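Local coordinates for protein alpha-1,3-glucanase (Streptomyces thermodiastaticus, PDB 7C7D) that probably hydrolyses internal alpha-1,3-glucosidic bonds of alpha-1,3-glucan, as a thermostable glycoside hydrolase of family GH87, at residues Pro243-Ile249 and Tyr268-Ser273; Val211-Ala216 and Ala227-Ala231; Thr250-Val256 and His275-Gln279. All blocks are in the same frame, centred on the assembly; numbering follows the deposited sequence.

Interaction 1. Residues Pro243-Ile249 and Tyr268-Ser273; sequences PPGDYRI and YSVVHS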
# COMPACT_ATOMS: atom_id res chain seq x y z
N PRO A 243 -2.71 17.24 22.47
CA PRO A 243 -2.88 18.58 21.88
C PRO A 243 -2.00 18.75 20.66
O PRO A 243 -1.02 18.01 20.48
CB PRO A 243 -2.44 19.52 23.01
CG PRO A 243 -2.48 18.71 24.26
CD PRO A 243 -2.19 17.30 23.85
N PRO A 244 -2.30 19.73 19.80
CA PRO A 244 -1.39 20.04 18.69
C PRO A 244 0.04 20.23 19.18
O PRO A 244 0.28 20.87 20.20
CB PRO A 244 -1.97 21.34 18.13
CG PRO A 244 -3.43 21.26 18.44
CD PRO A 244 -3.53 20.55 19.76
N GLY A 245 0.98 19.68 18.43
CA GLY A 245 2.37 19.76 18.82
C GLY A 245 3.16 18.63 18.19
O GLY A 245 2.64 17.84 17.40
N ASP A 246 4.44 18.58 18.57
CA ASP A 246 5.35 17.53 18.14
C ASP A 246 5.87 16.83 19.39
O ASP A 246 6.35 17.49 20.31
CB ASP A 246 6.53 18.12 17.36
CG ASP A 246 6.12 18.64 16.00
OD1 ASP A 246 6.02 17.84 15.04
OD2 ASP A 246 5.88 19.86 15.88
N TYR A 247 5.76 15.51 19.43
CA TYR A 247 6.07 14.74 20.62
C TYR A 247 7.06 13.64 20.27
O TYR A 247 6.74 12.77 19.46
CB TYR A 247 4.81 14.09 21.20
CG TYR A 247 3.74 15.08 21.53
CD1 TYR A 247 2.82 15.50 20.57
CD2 TYR A 247 3.63 15.60 22.81
CE1 TYR A 247 1.84 16.41 20.87
CE2 TYR A 247 2.65 16.52 23.13
CZ TYR A 247 1.75 16.92 22.16
OH TYR A 247 0.77 17.83 22.48
N ARG A 248 8.23 13.67 20.88
CA ARG A 248 9.19 12.59 20.71
C ARG A 248 8.80 11.44 21.62
O ARG A 248 8.64 11.63 22.83
CB ARG A 248 10.59 13.09 21.05
CG ARG A 248 11.68 12.03 20.97
CD ARG A 248 13.05 12.65 20.74
NE ARG A 248 13.53 13.36 21.92
CZ ARG A 248 14.17 12.78 22.93
NH1 ARG A 248 14.41 11.47 22.91
NH2 ARG A 248 14.58 13.50 23.97
N ILE A 249 8.63 10.25 21.05
CA ILE A 249 8.32 9.03 21.80
C ILE A 249 9.37 7.99 21.41
O ILE A 249 9.24 7.34 20.37
CB ILE A 249 6.90 8.52 21.51
CG1 ILE A 249 5.86 9.59 21.84
CG2 ILE A 249 6.63 7.23 22.28
CD1 ILE A 249 5.57 9.73 23.31
N TYR A 268 -1.91 18.06 12.92
CA TYR A 268 -1.67 18.93 14.06
C TYR A 268 -1.00 18.24 15.24
O TYR A 268 -0.10 18.82 15.85
CB TYR A 268 -2.99 19.54 14.54
CG TYR A 268 -3.74 20.26 13.45
CD1 TYR A 268 -3.31 21.49 12.98
CD2 TYR A 268 -4.88 19.70 12.88
CE1 TYR A 268 -3.99 22.15 11.97
CE2 TYR A 268 -5.56 20.35 11.88
CZ TYR A 268 -5.12 21.57 11.43
OH TYR A 268 -5.81 22.21 10.42
N SER A 269 -1.43 17.03 15.59
CA SER A 269 -0.87 16.28 16.70
C SER A 269 0.07 15.23 16.11
O SER A 269 -0.38 14.24 15.54
CB SER A 269 -1.97 15.62 17.52
OG SER A 269 -2.91 16.59 17.97
N VAL A 270 1.37 15.44 16.27
CA VAL A 270 2.38 14.67 15.55
C VAL A 270 3.31 14.00 16.55
O VAL A 270 4.03 14.68 17.28
CB VAL A 270 3.16 15.54 14.55
CG1 VAL A 270 4.17 14.69 13.80
CG2 VAL A 270 2.20 16.21 13.57
N VAL A 271 3.30 12.67 16.57
CA VAL A 271 4.22 11.86 17.36
C VAL A 271 5.38 11.46 16.47
O VAL A 271 5.18 10.97 15.35
CB VAL A 271 3.51 10.62 17.92
CG1 VAL A 271 4.53 9.60 18.43
CG2 VAL A 271 2.50 11.00 19.00
N HIS A 272 6.60 11.67 16.97
CA HIS A 272 7.83 11.26 16.29
C HIS A 272 8.34 10.02 17.00
O HIS A 272 8.87 10.10 18.11
CB HIS A 272 8.84 12.40 16.30
CG HIS A 272 8.36 13.61 15.57
ND1 HIS A 272 8.56 13.79 14.21
CD2 HIS A 272 7.64 14.68 15.99
CE1 HIS A 272 8.00 14.94 13.84
NE2 HIS A 272 7.44 15.49 14.90
N SER A 273 8.13 8.86 16.38
CA SER A 273 8.51 7.60 16.99
C SER A 273 8.75 6.58 15.89
O SER A 273 8.04 6.56 14.89
CB SER A 273 7.39 7.08 17.89
OG SER A 273 7.79 5.88 18.53
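His272 reaches from strand 269-272 to Asp246 on strand 245-248. Its CB lies 3.8 Å from Tyr247 O, the carbonyl that takes the N-H of His272 itself. With CG anti to the carbonyl carbon (chi1 -62°), the ring swings back along the neighbouring strand; CD2 passes 3.9 Å from Asp246 CB, and at the tip NE2 donates to Asp246 OD1 over 2.7 Å, flanked by CD2 and CE1, each 3.7 Å from that oxygen. The bond is almost straight (175° at the hydrogen) and lies in the ring plane, but it meets the oxygen on its anti side, somewhat out of the carboxylate plane. It holds the rotation of the ring. Strands 245-248 and 269-272 run parallel in register, as successive coils do in the right-handed beta-helix of pectate lyase-like proteins. Gly245 gives its N-H to Tyr268 O, with a phi of 157° that suits a residue without a side chain. On the face that carries Val271, its CG1 is met by Ile249 CG1 in the conformer given, where branched aliphatic residues suit the buried interior near Phe228. Tyr247 OH turns to Pro243 O, 2.7 Å away, from above the carbonyl plane. Ser273 OG donates to Ile249 O.

Interaction 2. Residues Val211-Ala216 and Ala227-Ala231; sequences VTDKGA and AFRDA
Ala227 presses its methyl group into the turn formed by Lys214, Gly215 and Ala216: CB lies 3.3 Å from both Lys214 O and Ala216 N. So small a side chain lets the helix come close to the loop backbone, and Ala216 CB adds a methyl-to-methyl contact at 3.7 Å. Phe228 follows. Its CA-CB bond leads away from the loop, but with CG anti to the carbonyl carbon (chi1 -85°) the ring comes back against Val211, whose CG1 sits over the ring centre, 3.8 Å from the centroid and 13° off the normal, a CH-pi contact. Ala216 CB lies at the edge of the same ring. Asp230, nearer the surface, is joined to the loop through a water that donates to both Lys214 O and Asp230 OD2, while its OD1 takes a bond from Gln226. Ala231, one turn beyond Ala227, offers a methyl that touches Val211 CG1 and Lys214 CG, each at 4.0 Å; this CG is anti to the lysine's carbonyl carbon (chi1 -61°), and its CB is near Ala227 O. The loop is held in shape by Val211 O, which accepts from Lys214 N and Ala216 N on opposite faces of its plane. Helix 225-234 thus lies against the loop after strand 209-210, with Phe228 reaching Ile242 and Ala231 reaching Val240 of strand 238-242, and Val211 and Ala216 resting on Tyr247 of strand 245-248.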
# COMPACT_ATOMS: atom_id res chain seq x y z
N VAL A 211 -1.97 14.67 27.56
CA VAL A 211 -0.59 14.23 27.76
C VAL A 211 0.28 15.36 28.28
O VAL A 211 1.25 15.12 29.00
CB VAL A 211 -0.00 13.59 26.48
CG1 VAL A 211 -0.75 12.33 26.12
CG2 VAL A 211 -0.01 14.58 25.32
N THR A 212 -0.02 16.61 27.91
CA THR A 212 0.79 17.72 28.39
C THR A 212 0.60 17.96 29.88
O THR A 212 1.51 18.44 30.56
CB THR A 212 0.53 18.99 27.58
OG1 THR A 212 -0.87 19.31 27.61
CG2 THR A 212 0.97 18.80 26.14
N ASP A 213 -0.57 17.61 30.42
CA ASP A 213 -0.77 17.68 31.86
C ASP A 213 0.04 16.63 32.60
O ASP A 213 0.27 16.78 33.80
CB ASP A 213 -2.26 17.54 32.20
CG ASP A 213 -3.07 18.75 31.76
OD1 ASP A 213 -2.47 19.79 31.41
OD2 ASP A 213 -4.32 18.67 31.78
N LYS A 214 0.48 15.58 31.91
CA LYS A 214 1.32 14.55 32.50
C LYS A 214 2.79 14.74 32.16
O LYS A 214 3.59 13.83 32.38
CB LYS A 214 0.85 13.16 32.06
CG LYS A 214 -0.57 12.83 32.49
CD LYS A 214 -0.66 12.66 34.00
CE LYS A 214 -2.07 12.36 34.45
NZ LYS A 214 -2.13 12.09 35.91
N GLY A 215 3.16 15.90 31.62
CA GLY A 215 4.55 16.22 31.39
C GLY A 215 5.05 16.05 29.98
O GLY A 215 6.26 16.17 29.76
N ALA A 216 4.18 15.76 29.02
CA ALA A 216 4.62 15.63 27.64
C ALA A 216 5.09 16.98 27.11
O ALA A 216 4.53 18.03 27.46
CB ALA A 216 3.49 15.10 26.76
N ALA A 227 5.19 10.36 29.86
CA ALA A 227 3.96 11.13 29.99
C ALA A 227 2.79 10.42 29.31
O ALA A 227 1.69 10.37 29.85
CB ALA A 227 4.14 12.53 29.40
N PHE A 228 3.02 9.88 28.11
CA PHE A 228 1.95 9.14 27.44
C PHE A 228 1.56 7.91 28.25
O PHE A 228 0.38 7.60 28.41
CB PHE A 228 2.39 8.72 26.04
CG PHE A 228 2.18 9.77 24.98
CD1 PHE A 228 2.68 11.05 25.14
CD2 PHE A 228 1.48 9.46 23.82
CE1 PHE A 228 2.48 12.01 24.15
CE2 PHE A 228 1.27 10.42 22.84
CZ PHE A 228 1.77 11.69 23.01
N ARG A 229 2.56 7.20 28.78
CA ARG A 229 2.31 6.06 29.65
C ARG A 229 1.48 6.46 30.86
O ARG A 229 0.50 5.79 31.21
CB ARG A 229 3.67 5.50 30.07
CG ARG A 229 3.70 4.15 30.73
CD ARG A 229 5.16 3.77 30.86
NE ARG A 229 5.39 2.55 31.60
CZ ARG A 229 6.55 2.25 32.17
NH1 ARG A 229 7.57 3.10 32.08
NH2 ARG A 229 6.70 1.11 32.83
N ASP A 230 1.84 7.58 31.50
CA ASP A 230 1.11 8.04 32.67
C ASP A 230 -0.32 8.45 32.31
O ASP A 230 -1.25 8.19 33.07
CB ASP A 230 1.84 9.22 33.32
CG ASP A 230 3.15 8.80 33.97
OD1 ASP A 230 3.35 7.60 34.22
OD2 ASP A 230 3.98 9.70 34.23
N ALA A 231 -0.50 9.11 31.16
CA ALA A 231 -1.84 9.51 30.75
C ALA A 231 -2.72 8.30 30.48
O ALA A 231 -3.89 8.27 30.88
CB ALA A 231 -1.76 10.41 29.52
O HOH W 1 5.29 11.95 33.08

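Interaction 3. Residues Thr250-Val256 and His275-Gln279; sequences TGPLSGV and HFIDQ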
# COMPACT_ATOMS: atom_id res chain seq x y z
N THR A 250 10.41 7.83 22.23
CA THR A 250 11.36 6.77 21.96
C THR A 250 10.67 5.41 21.99
O THR A 250 10.94 4.55 21.15
CB THR A 250 12.52 6.80 22.96
OG1 THR A 250 12.02 6.71 24.29
CG2 THR A 250 13.33 8.07 22.80
N GLY A 251 9.75 5.23 22.93
CA GLY A 251 8.91 4.06 22.95
C GLY A 251 9.63 2.83 23.45
O GLY A 251 10.80 2.89 23.85
N PRO A 252 8.96 1.68 23.45
CA PRO A 252 7.57 1.52 23.01
C PRO A 252 6.60 1.72 24.16
O PRO A 252 6.98 1.63 25.34
CB PRO A 252 7.52 0.05 22.61
CG PRO A 252 8.44 -0.62 23.59
CD PRO A 252 9.54 0.39 23.89
N LEU A 253 5.36 2.00 23.82
CA LEU A 253 4.25 1.88 24.76
C LEU A 253 3.75 0.45 24.74
O LEU A 253 3.58 -0.15 23.66
CB LEU A 253 3.12 2.83 24.37
CG LEU A 253 3.45 4.32 24.35
CD1 LEU A 253 2.33 5.15 23.74
CD2 LEU A 253 3.78 4.82 25.75
N SER A 254 3.53 -0.11 25.92
CA SER A 254 2.88 -1.39 26.09
C SER A 254 1.80 -1.24 27.16
O SER A 254 1.66 -0.17 27.77
CB SER A 254 3.90 -2.48 26.42
OG SER A 254 4.51 -2.22 27.67
N GLY A 255 1.05 -2.30 27.42
CA GLY A 255 -0.11 -2.12 28.28
C GLY A 255 -1.12 -1.13 27.75
O GLY A 255 -1.89 -0.56 28.52
N VAL A 256 -1.13 -0.90 26.44
CA VAL A 256 -2.14 -0.04 25.83
C VAL A 256 -3.42 -0.86 25.71
O VAL A 256 -3.51 -1.78 24.89
CB VAL A 256 -1.68 0.50 24.47
CG1 VAL A 256 -2.70 1.48 23.93
CG2 VAL A 256 -0.31 1.17 24.58
N HIS A 275 8.99 3.32 17.07
CA HIS A 275 8.69 2.12 17.85
C HIS A 275 7.57 2.49 18.81
O HIS A 275 7.78 2.57 20.02
CB HIS A 275 9.95 1.70 18.62
CG HIS A 275 9.85 0.36 19.28
ND1 HIS A 275 10.59 0.03 20.39
CD2 HIS A 275 9.13 -0.75 18.98
CE1 HIS A 275 10.33 -1.21 20.75
NE2 HIS A 275 9.44 -1.71 19.91
N PHE A 276 6.38 2.74 18.28
CA PHE A 276 5.36 3.45 19.05
C PHE A 276 4.62 2.54 20.03
O PHE A 276 4.67 2.76 21.24
CB PHE A 276 4.40 4.18 18.10
CG PHE A 276 3.33 4.96 18.81
CD1 PHE A 276 3.65 6.02 19.64
CD2 PHE A 276 2.00 4.62 18.66
CE1 PHE A 276 2.67 6.73 20.29
CE2 PHE A 276 1.01 5.33 19.30
CZ PHE A 276 1.34 6.39 20.13
N ILE A 277 3.93 1.52 19.52
CA ILE A 277 3.26 0.52 20.36
C ILE A 277 3.85 -0.84 20.03
O ILE A 277 3.94 -1.21 18.86
CB ILE A 277 1.74 0.53 20.16
CG1 ILE A 277 1.13 1.80 20.77
CG2 ILE A 277 1.10 -0.71 20.77
CD1 ILE A 277 -0.32 2.05 20.35
N ASP A 278 4.27 -1.57 21.06
CA ASP A 278 4.84 -2.90 20.88
C ASP A 278 4.42 -3.75 22.06
O ASP A 278 4.91 -3.57 23.18
CB ASP A 278 6.37 -2.80 20.77
CG ASP A 278 7.03 -4.10 20.35
OD1 ASP A 278 6.35 -5.14 20.27
OD2 ASP A 278 8.26 -4.07 20.10
N GLN A 279 3.48 -4.67 21.83
CA GLN A 279 2.95 -5.48 22.92
C GLN A 279 2.36 -6.75 22.33
O GLN A 279 1.73 -6.71 21.27
CB GLN A 279 1.87 -4.71 23.70
CG GLN A 279 0.75 -4.16 22.83
CD GLN A 279 -0.17 -3.22 23.58
OE1 GLN A 279 0.22 -2.59 24.56
NE2 GLN A 279 -1.41 -3.14 23.14
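Pro252 lies over one face of the His275 imidazole, with CB 3.7 Å from the ring centroid and 13° off its normal, a CH-pi contact in which the two side chains run side by side. A proline suits the place: its compact, rigid ring offers C-H groups to the imidazole, and the cis peptide bond before it turns the chain there. Next to it Leu253 N gives its N-H to Phe276 O at 2.8 Å, and Leu253 O receives the N-H of Asp278, making a single bridge of Leu253 with Ile277. On the inner side Leu253 CD1 meets Phe276 CE1 at 3.8 Å.

Farther along, Gln279 reads the backbone of Val256 with both ends of its amide. OE1 accepts from Val256 N at 2.9 Å, NE2 donates to Val256 O at 3.1 Å, and both bonds lie in the carbonyl plane of their acceptor, on a lone pair. The side chain gets there by setting CG between its own backbone N and carbonyl carbon (chi1 54°) and then running out extended. A glutamine is apt because one amide can supply donor and acceptor together. The segment 275-279 enters the first strand of a parallel sheet that continues through 309-311 and onward, one wall of the beta-helix, and Thr250-Val256 belongs to the coil before it.

In the second shell, His275 NE2 donates to Asp278 OD2 at 2.6 Å, in the ring plane and on the anti lone pair, which holds the imidazole at the angle at which its face meets Pro252. Asp278 is held in turn through OD1 by Asn310. Gln279 NE2 has a further acceptor in Ser312 O, and Ser282 OG bonds to Val256 O. Beyond these, Leu253 rests on Phe228 and Thr225 of helix 225-234.

In the fold
All three contacts sit near one end of the parallel beta-helix, and their side chains touch. Interactions 1 and 3 join the same two coils at different points: interaction 1 through regular strand pairing, interaction 3 through a loop with a single bridge and a glutamine gripping the backbone. Interaction 2 involves the helix lying across that end, and between its two segments it is apolar apart from a water-mediated link. It is the most buried of the three, whereas interactions 1 and 3 are only partly buried, each carrying a His-carboxylate bond; interaction 3 also has a buried amide satisfied by backbone. Their inner sides meet: Phe228 touches Ile249 and Leu253, and Phe276 packs against Val271.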